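Local coordinates for protein 2-aminomuconic 6-semialdehyde dehydrogenase (Pseudomonas sp., PDB 7BZV) that probably oxidises 2-aminomuconic 6-semialdehyde with NAD+ in the meta-cleavage breakdown of 2-aminophenol, working as a tetramer of aldehyde dehydrogenase subunits, at residues Val316-Glu321 with Asp363-Gly368; Lys337-Phe342 with Gly356-Phe361. One frame throughout, in Å; residues are numbered along the deposited sequence.

How the interactions relate
Both contacts tie down the long loop between strands 351-354 and 374-377, at the surface of the chain; their centres lie about 15 Å apart and about 25 and 24 Å from the chain's centre. Interaction 2 holds the start of this loop, 356-361, against helix 332-348, and is nested in sequence within the span closed by interaction 1, which holds 363-368 against the loop following helix 297-312. They meet at the junction: D366 OD1 lies 3.0 Å from F361 N, a probable hydrogen bond, and V316 O packs 3.6 Å from F361 CE1. No other subunit of the tetramer touches any of the four segments.

Interaction 1 (Val316-Glu321 with Asp363-Gly368); sequences VDWPHE and DERDNG
R365 lays its side chain across the indole of W318 and ends between two aspartates. Its CB points toward 316-321, and CG already touches the rim of the six-membered ring, 3.8 Å from W318 CH2. CD sits almost exactly above that ring as a CH-pi contact, 3.7 Å from its centroid. A bend at chi3 (-86°) then turns the guanidinium flat over the indole: NE lies above the CE2-CZ2 side, and CZ is 3.4 Å from the centroid of the five-membered ring. The two planes are 21° apart, a cation-pi stack in which NH2 passes over W318 NE1 without a hydrogen bond, both being donors.

The stack joins two surface loops of the aldehyde dehydrogenase fold: W318 opens a type I beta turn after helix 297-312, whereas R365 belongs to a short 3-10 turn between strands 351-354 and 374-377. At its tip the guanidinium is held by charge. NH1 donates to D317 OD1 at 2.8 Å, reaching that oxygen from well above the carboxylate plane, while W318 N takes the anti lone pair of the same atom. NE and NH2 grip D363 side-on through the syn lone pairs of OD1 and OD2, with R365 NH2 3.0 Å from D363 OD2. D363 OD1 also accepts from R365 N, an Asx turn that fixes the carboxylate facing the arginine. E364 OE1 stands at the indole edge, 3.7 Å from W318 CH2, its carboxylate turned 65° from the ring.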
ATOM      1  N   VAL B 316      27.501 -16.738 -34.326  1.00 32.73           N
ATOM      2  CA  VAL B 316      28.551 -16.887 -33.320  1.00 36.37           C
ATOM      3  C   VAL B 316      29.838 -16.347 -33.940  1.00 42.87           C
ATOM      4  O   VAL B 316      30.498 -17.029 -34.731  1.00 35.42           O
ATOM      5  CB  VAL B 316      28.712 -18.353 -32.899  1.00 37.69           C
ATOM      6  CG1 VAL B 316      29.708 -18.481 -31.740  1.00 41.33           C
ATOM      7  CG2 VAL B 316      27.364 -18.929 -32.557  1.00 39.03           C
ATOM      8  N   ASP B 317      30.222 -15.125 -33.607  1.00 40.38           N
ATOM      9  CA  ASP B 317      31.274 -14.475 -34.392  1.00 42.74           C
ATOM     10  C   ASP B 317      31.846 -13.332 -33.575  1.00 47.68           C
ATOM     11  O   ASP B 317      31.501 -13.162 -32.405  1.00 40.63           O
ATOM     12  CB  ASP B 317      30.723 -13.947 -35.716  1.00 37.08           C
ATOM     13  CG  ASP B 317      31.717 -14.051 -36.861  1.00 43.69           C
ATOM     14  OD1 ASP B 317      32.878 -13.580 -36.752  1.00 34.38           O
ATOM     15  OD2 ASP B 317      31.312 -14.613 -37.886  1.00 41.07           O
ATOM     16  N   TRP B 318      32.677 -12.512 -34.214  1.00 38.84           N
ATOM     17  CA  TRP B 318      33.250 -11.317 -33.615  1.00 37.47           C
ATOM     18  C   TRP B 318      32.223 -10.551 -32.795  1.00 41.70           C
ATOM     19  O   TRP B 318      31.216 -10.089 -33.352  1.00 33.99           O
ATOM     20  CB  TRP B 318      33.780 -10.385 -34.696  1.00 48.33           C
ATOM     21  CG  TRP B 318      35.039 -10.868 -35.317  1.00 49.66           C
ATOM     22  CD1 TRP B 318      35.215 -11.301 -36.600  1.00 44.99           C
ATOM     23  CD2 TRP B 318      36.305 -10.971 -34.680  1.00 45.20           C
ATOM     24  NE1 TRP B 318      36.526 -11.676 -36.797  1.00 43.09           N
ATOM     25  CE2 TRP B 318      37.215 -11.475 -35.633  1.00 56.18           C
ATOM     26  CE3 TRP B 318      36.764 -10.689 -33.394  1.00 47.61           C
ATOM     27  CZ2 TRP B 318      38.549 -11.699 -35.334  1.00 53.65           C
ATOM     28  CZ3 TRP B 318      38.085 -10.910 -33.103  1.00 47.18           C
ATOM     29  CH2 TRP B 318      38.969 -11.404 -34.071  1.00 58.41           C
ATOM     30  N   PRO B 319      32.443 -10.364 -31.486  1.00 36.60           N
ATOM     31  CA  PRO B 319      31.410  -9.695 -30.666  1.00 36.68           C
ATOM     32  C   PRO B 319      31.170  -8.246 -31.019  1.00 37.37           C
ATOM     33  O   PRO B 319      30.072  -7.728 -30.766  1.00 33.59           O
ATOM     34  CB  PRO B 319      31.954  -9.843 -29.237  1.00 36.77           C
ATOM     35  CG  PRO B 319      32.677 -11.156 -29.250  1.00 49.57           C
ATOM     36  CD  PRO B 319      33.396 -11.111 -30.642  1.00 43.85           C
ATOM     37  N   HIS B 320      32.156  -7.565 -31.601  1.00 44.34           N
ATOM     38  CA  HIS B 320      31.973  -6.159 -31.925  1.00 40.47           C
ATOM     39  C   HIS B 320      31.114  -5.945 -33.163  1.00 37.42           C
ATOM     40  O   HIS B 320      30.713  -4.809 -33.410  1.00 41.36           O
ATOM     41  CB  HIS B 320      33.323  -5.477 -32.113  1.00 47.32           C
ATOM     42  CG  HIS B 320      34.133  -6.062 -33.220  1.00 49.98           C
ATOM     43  ND1 HIS B 320      34.954  -7.151 -33.035  1.00 48.71           N
ATOM     44  CD2 HIS B 320      34.212  -5.743 -34.533  1.00 52.91           C
ATOM     45  CE1 HIS B 320      35.529  -7.460 -34.184  1.00 55.90           C
ATOM     46  NE2 HIS B 320      35.085  -6.629 -35.112  1.00 47.22           N
ATOM     47  N   GLU B 321      30.817  -6.985 -33.940  1.00 41.86           N
ATOM     48  CA  GLU B 321      29.969  -6.819 -35.118  1.00 40.63           C
ATOM     49  C   GLU B 321      28.507  -6.735 -34.709  1.00 39.05           C
ATOM     50  O   GLU B 321      28.041  -7.495 -33.852  1.00 37.77           O
ATOM     51  CB  GLU B 321      30.173  -7.968 -36.105  1.00 44.73           C
ATOM     52  CG  GLU B 321      31.491  -7.798 -36.900  1.00 52.48           C
ATOM     53  CD  GLU B 321      31.880  -9.011 -37.746  1.00 56.80           C
ATOM     54  OE1 GLU B 321      30.990  -9.761 -38.193  1.00 63.81           O
ATOM     55  OE2 GLU B 321      33.087  -9.191 -37.994  1.00 66.98           O
ATOM     56  N   ASP B 363      41.825 -18.320 -36.435  1.00 68.93           N
ATOM     57  CA  ASP B 363      42.601 -17.146 -36.072  1.00 54.31           C
ATOM     58  C   ASP B 363      42.786 -17.145 -34.554  1.00 52.94           C
ATOM     59  O   ASP B 363      42.619 -18.178 -33.895  1.00 46.76           O
ATOM     60  CB  ASP B 363      41.928 -15.878 -36.629  1.00 53.19           C
ATOM     61  CG  ASP B 363      40.458 -15.740 -36.203  1.00 61.61           C
ATOM     62  OD1 ASP B 363      40.120 -16.055 -35.042  1.00 50.38           O
ATOM     63  OD2 ASP B 363      39.644 -15.294 -37.028  1.00 55.50           O
ATOM     64  N   GLU B 364      43.183 -15.992 -34.012  1.00 46.52           N
ATOM     65  CA  GLU B 364      43.470 -15.857 -32.588  1.00 62.88           C
ATOM     66  C   GLU B 364      42.259 -16.203 -31.716  1.00 61.30           C
ATOM     67  O   GLU B 364      42.425 -16.570 -30.546  1.00 46.19           O
ATOM     68  CB  GLU B 364      43.937 -14.425 -32.315  1.00 58.28           C
ATOM     69  CG  GLU B 364      42.881 -13.341 -32.601  1.00 85.34           C
ATOM     70  CD  GLU B 364      42.981 -12.732 -34.000  1.00 92.01           C
ATOM     71  OE1 GLU B 364      42.649 -11.533 -34.158  1.00 73.32           O
ATOM     72  OE2 GLU B 364      43.380 -13.449 -34.943  1.00 92.56           O
ATOM     73  N   ARG B 365      41.049 -16.108 -32.262  1.00 49.28           N
ATOM     74  CA  ARG B 365      39.858 -16.437 -31.483  1.00 50.78           C
ATOM     75  C   ARG B 365      39.920 -17.862 -30.975  1.00 54.72           C
ATOM     76  O   ARG B 365      39.238 -18.193 -30.008  1.00 44.94           O
ATOM     77  CB  ARG B 365      38.589 -16.260 -32.324  1.00 45.78           C
ATOM     78  CG  ARG B 365      38.189 -14.813 -32.547  1.00 47.26           C
ATOM     79  CD  ARG B 365      36.959 -14.716 -33.438  1.00 50.95           C
ATOM     80  NE  ARG B 365      37.292 -14.722 -34.864  1.00 53.18           N
ATOM     81  CZ  ARG B 365      36.383 -14.687 -35.830  1.00 67.16           C
ATOM     82  NH1 ARG B 365      35.092 -14.652 -35.514  1.00 59.21           N
ATOM     83  NH2 ARG B 365      36.757 -14.679 -37.103  1.00 84.39           N
ATOM     84  N   ASP B 366      40.726 -18.718 -31.599  1.00 45.03           N
ATOM     85  CA  ASP B 366      40.779 -20.102 -31.148  1.00 43.13           C
ATOM     86  C   ASP B 366      41.544 -20.263 -29.838  1.00 42.54           C
ATOM     87  O   ASP B 366      41.465 -21.337 -29.229  1.00 47.82           O
ATOM     88  CB  ASP B 366      41.387 -20.976 -32.248  1.00 53.58           C
ATOM     89  CG  ASP B 366      40.505 -21.037 -33.494  1.00 68.68           C
ATOM     90  OD1 ASP B 366      39.279 -21.225 -33.345  1.00 57.15           O
ATOM     91  OD2 ASP B 366      41.032 -20.904 -34.630  1.00 63.78           O
ATOM     92  N   ASN B 367      42.290 -19.247 -29.396  1.00 36.03           N
ATOM     93  CA  ASN B 367      42.824 -19.254 -28.042  1.00 52.42           C
ATOM     94  C   ASN B 367      41.848 -18.648 -27.048  1.00 50.66           C
ATOM     95  O   ASN B 367      42.177 -18.553 -25.863  1.00 46.53           O
ATOM     96  CB  ASN B 367      44.159 -18.509 -27.969  1.00 69.91           C
ATOM     97  CG  ASN B 367      45.207 -19.104 -28.904  1.00 73.94           C
ATOM     98  OD1 ASN B 367      45.330 -20.330 -29.038  1.00 82.78           O
ATOM     99  ND2 ASN B 367      45.969 -18.241 -29.543  1.00 68.32           N
ATOM    100  N   GLY B 368      40.684 -18.203 -27.511  1.00 56.55           N
ATOM    101  CA  GLY B 368      39.632 -17.745 -26.631  1.00 53.31           C
ATOM    102  C   GLY B 368      38.807 -18.909 -26.114  1.00 52.77           C
ATOM    103  O   GLY B 368      39.134 -20.083 -26.301  1.00 48.93           O
TER

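Interaction 2 (Lys337-Phe342 with Gly356-Phe361); sequences KVLSYF and GGVPRF
The ring of F342, carried by helix 332-348, packs against the backbone of G356 and G357, where, across this contact, it meets backbone atoms. Its CD2-CE2 side does the touching: CD2 comes within 3.4 Å of G356 O, and CE2 rests 4.0 Å from G356 CA. The G356 carbonyl approaches the ring obliquely, while G357 O lies at the ring edge, near its plane, 4.1 Å from CE2. The first torsion, chi1 -71°, sets CG anti to the carbonyl carbon and carries the ring out from the helix to this backbone. The backbones of the two segments come nearest here, F342 CA to G356 CA 6.1 Å.

One turn earlier on the same helix, L339 faces V358. The two branched side chains cross at about a right angle: L339 CD1 reaches V358 CG2 at 3.9 Å, and CD2 touches the same methyl at 4.1 Å, so V358 CG2 meets both ends of the leucine fork. V358 CG2 stands anti to its own carbonyl carbon, beside the backbone N.

Within the aldehyde dehydrogenase fold, this contact packs helix 332-348 against the chain leaving strand 351-354, which within this chain lies at one edge of its mixed sheet. No hydrogen bond crosses it. The glycine backbone is instead held from its other neighbours, G356 N by T374 OG1 and G357 N by E372 OE1. With an alanine here in place of F342, the G356 carbonyl would probably lose the ring beside it and a gap would open between the helix and the glycine pair. V371, later in the same loop, also touches the F342 side chain.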
ATOM      1  N   LYS B 337      34.604 -26.284 -17.902  1.00 38.90           N
ATOM      2  CA  LYS B 337      33.495 -26.878 -17.155  1.00 50.24           C
ATOM      3  C   LYS B 337      32.305 -27.192 -18.067  1.00 37.80           C
ATOM      4  O   LYS B 337      31.725 -28.275 -17.985  1.00 39.23           O
ATOM      5  CB  LYS B 337      33.055 -25.960 -16.009  1.00 57.42           C
ATOM      6  CG  LYS B 337      31.860 -26.470 -15.216  1.00 82.68           C
ATOM      7  CD  LYS B 337      31.308 -25.392 -14.281  1.00 93.81           C
ATOM      8  CE  LYS B 337      29.980 -25.802 -13.641  1.00 94.85           C
ATOM      9  NZ  LYS B 337      28.890 -24.780 -13.811  1.00 65.35           N
ATOM     10  N   VAL B 338      31.919 -26.269 -18.944  1.00 40.39           N
ATOM     11  CA  VAL B 338      30.801 -26.551 -19.847  1.00 35.67           C
ATOM     12  C   VAL B 338      31.138 -27.722 -20.770  1.00 42.73           C
ATOM     13  O   VAL B 338      30.312 -28.616 -20.992  1.00 36.48           O
ATOM     14  CB  VAL B 338      30.429 -25.280 -20.632  1.00 28.71           C
ATOM     15  CG1 VAL B 338      29.411 -25.570 -21.724  1.00 36.16           C
ATOM     16  CG2 VAL B 338      29.914 -24.212 -19.661  1.00 30.57           C
ATOM     17  N   LEU B 339      32.353 -27.759 -21.313  1.00 42.73           N
ATOM     18  CA  LEU B 339      32.677 -28.891 -22.179  1.00 43.99           C
ATOM     19  C   LEU B 339      32.679 -30.209 -21.415  1.00 39.47           C
ATOM     20  O   LEU B 339      32.340 -31.254 -21.984  1.00 42.78           O
ATOM     21  CB  LEU B 339      34.031 -28.693 -22.849  1.00 47.09           C
ATOM     22  CG  LEU B 339      34.084 -27.600 -23.912  1.00 51.26           C
ATOM     23  CD1 LEU B 339      35.482 -27.544 -24.542  1.00 55.06           C
ATOM     24  CD2 LEU B 339      33.018 -27.851 -24.971  1.00 48.07           C
ATOM     25  N   SER B 340      33.098 -30.200 -20.149  1.00 42.22           N
ATOM     26  CA  SER B 340      32.993 -31.412 -19.338  1.00 43.76           C
ATOM     27  C   SER B 340      31.546 -31.882 -19.259  1.00 53.40           C
ATOM     28  O   SER B 340      31.272 -33.088 -19.220  1.00 38.60           O
ATOM     29  CB  SER B 340      33.523 -31.163 -17.928  1.00 53.37           C
ATOM     30  OG  SER B 340      34.639 -30.299 -17.939  1.00 86.28           O
ATOM     31  N   TYR B 341      30.602 -30.939 -19.201  1.00 47.09           N
ATOM     32  CA  TYR B 341      29.203 -31.334 -19.149  1.00 37.44           C
ATOM     33  C   TYR B 341      28.726 -31.830 -20.505  1.00 28.37           C
ATOM     34  O   TYR B 341      27.927 -32.769 -20.560  1.00 39.89           O
ATOM     35  CB  TYR B 341      28.341 -30.171 -18.615  1.00 32.88           C
ATOM     36  CG  TYR B 341      28.148 -30.208 -17.092  1.00 35.90           C
ATOM     37  CD1 TYR B 341      27.379 -31.205 -16.485  1.00 40.57           C
ATOM     38  CD2 TYR B 341      28.721 -29.248 -16.264  1.00 43.29           C
ATOM     39  CE1 TYR B 341      27.186 -31.241 -15.101  1.00 37.50           C
ATOM     40  CE2 TYR B 341      28.536 -29.277 -14.865  1.00 39.62           C
ATOM     41  CZ  TYR B 341      27.775 -30.281 -14.296  1.00 44.79           C
ATOM     42  OH  TYR B 341      27.583 -30.313 -12.933  1.00 46.88           O
ATOM     43  N   PHE B 342      29.207 -31.241 -21.611  1.00 36.13           N
ATOM     44  CA  PHE B 342      28.954 -31.838 -22.918  1.00 44.32           C
ATOM     45  C   PHE B 342      29.418 -33.295 -22.940  1.00 51.47           C
ATOM     46  O   PHE B 342      28.764 -34.162 -23.538  1.00 37.96           O
ATOM     47  CB  PHE B 342      29.666 -31.060 -24.041  1.00 43.15           C
ATOM     48  CG  PHE B 342      29.086 -29.702 -24.343  1.00 41.51           C
ATOM     49  CD1 PHE B 342      28.045 -29.164 -23.595  1.00 39.35           C
ATOM     50  CD2 PHE B 342      29.608 -28.955 -25.384  1.00 49.99           C
ATOM     51  CE1 PHE B 342      27.541 -27.906 -23.880  1.00 39.53           C
ATOM     52  CE2 PHE B 342      29.096 -27.691 -25.679  1.00 52.95           C
ATOM     53  CZ  PHE B 342      28.066 -27.176 -24.932  1.00 49.21           C
ATOM     54  N   GLY B 356      27.419 -29.103 -29.478  1.00 45.19           N
ATOM     55  CA  GLY B 356      28.173 -30.095 -28.745  1.00 43.23           C
ATOM     56  C   GLY B 356      29.677 -29.962 -28.832  1.00 44.70           C
ATOM     57  O   GLY B 356      30.378 -30.734 -28.179  1.00 48.90           O
ATOM     58  N   GLY B 357      30.195 -28.993 -29.584  1.00 44.84           N
ATOM     59  CA  GLY B 357      31.620 -28.819 -29.742  1.00 48.52           C
ATOM     60  C   GLY B 357      32.017 -27.362 -29.624  1.00 47.31           C
ATOM     61  O   GLY B 357      31.387 -26.570 -28.919  1.00 37.41           O
ATOM     62  N   VAL B 358      33.074 -27.018 -30.348  1.00 44.38           N
ATOM     63  CA  VAL B 358      33.721 -25.717 -30.251  1.00 40.66           C
ATOM     64  C   VAL B 358      33.807 -25.155 -31.661  1.00 45.54           C
ATOM     65  O   VAL B 358      34.255 -25.867 -32.561  1.00 48.23           O
ATOM     66  CB  VAL B 358      35.117 -25.845 -29.615  1.00 50.23           C
ATOM     67  CG1 VAL B 358      35.867 -24.524 -29.711  1.00 68.68           C
ATOM     68  CG2 VAL B 358      35.003 -26.338 -28.170  1.00 43.90           C
ATOM     69  N   PRO B 359      33.434 -23.903 -31.910  1.00 42.70           N
ATOM     70  CA  PRO B 359      33.689 -23.335 -33.239  1.00 46.01           C
ATOM     71  C   PRO B 359      35.184 -23.220 -33.502  1.00 54.77           C
ATOM     72  O   PRO B 359      35.986 -22.994 -32.590  1.00 56.76           O
ATOM     73  CB  PRO B 359      33.019 -21.960 -33.185  1.00 40.41           C
ATOM     74  CG  PRO B 359      33.066 -21.579 -31.718  1.00 44.82           C
ATOM     75  CD  PRO B 359      32.985 -22.889 -30.938  1.00 41.06           C
ATOM     76  N   ARG B 360      35.560 -23.410 -34.764  1.00 51.48           N
ATOM     77  CA  ARG B 360      36.925 -23.153 -35.222  1.00 53.86           C
ATOM     78  C   ARG B 360      36.901 -21.952 -36.159  1.00 52.34           C
ATOM     79  O   ARG B 360      36.240 -21.983 -37.201  1.00 55.52           O
ATOM     80  CB  ARG B 360      37.533 -24.361 -35.935  1.00 63.21           C
ATOM     81  CG  ARG B 360      39.010 -24.142 -36.329  1.00102.05           C
ATOM     82  CD  ARG B 360      39.436 -25.088 -37.444  1.00120.40           C
ATOM     83  NE  ARG B 360      40.594 -24.623 -38.205  1.00120.73           N
ATOM     84  CZ  ARG B 360      40.526 -23.856 -39.289  1.00111.34           C
ATOM     85  NH1 ARG B 360      39.348 -23.451 -39.746  1.00104.97           N
ATOM     86  NH2 ARG B 360      41.639 -23.495 -39.917  1.00108.29           N
ATOM     87  N   PHE B 361      37.620 -20.905 -35.790  1.00 44.14           N
ATOM     88  CA  PHE B 361      37.660 -19.699 -36.597  1.00 47.52           C
ATOM     89  C   PHE B 361      38.895 -19.589 -37.480  1.00 58.90           C
ATOM     90  O   PHE B 361      38.858 -18.847 -38.472  1.00 47.83           O
ATOM     91  CB  PHE B 361      37.612 -18.476 -35.693  1.00 53.89           C
ATOM     92  CG  PHE B 361      36.381 -18.403 -34.848  1.00 56.38           C
ATOM     93  CD1 PHE B 361      35.199 -17.886 -35.366  1.00 49.86           C
ATOM     94  CD2 PHE B 361      36.406 -18.838 -33.533  1.00 64.60           C
ATOM     95  CE1 PHE B 361      34.046 -17.786 -34.551  1.00 48.99           C
ATOM     96  CE2 PHE B 361      35.271 -18.751 -32.725  1.00 55.47           C
ATOM     97  CZ  PHE B 361      34.094 -18.242 -33.237  1.00 54.81           C
TER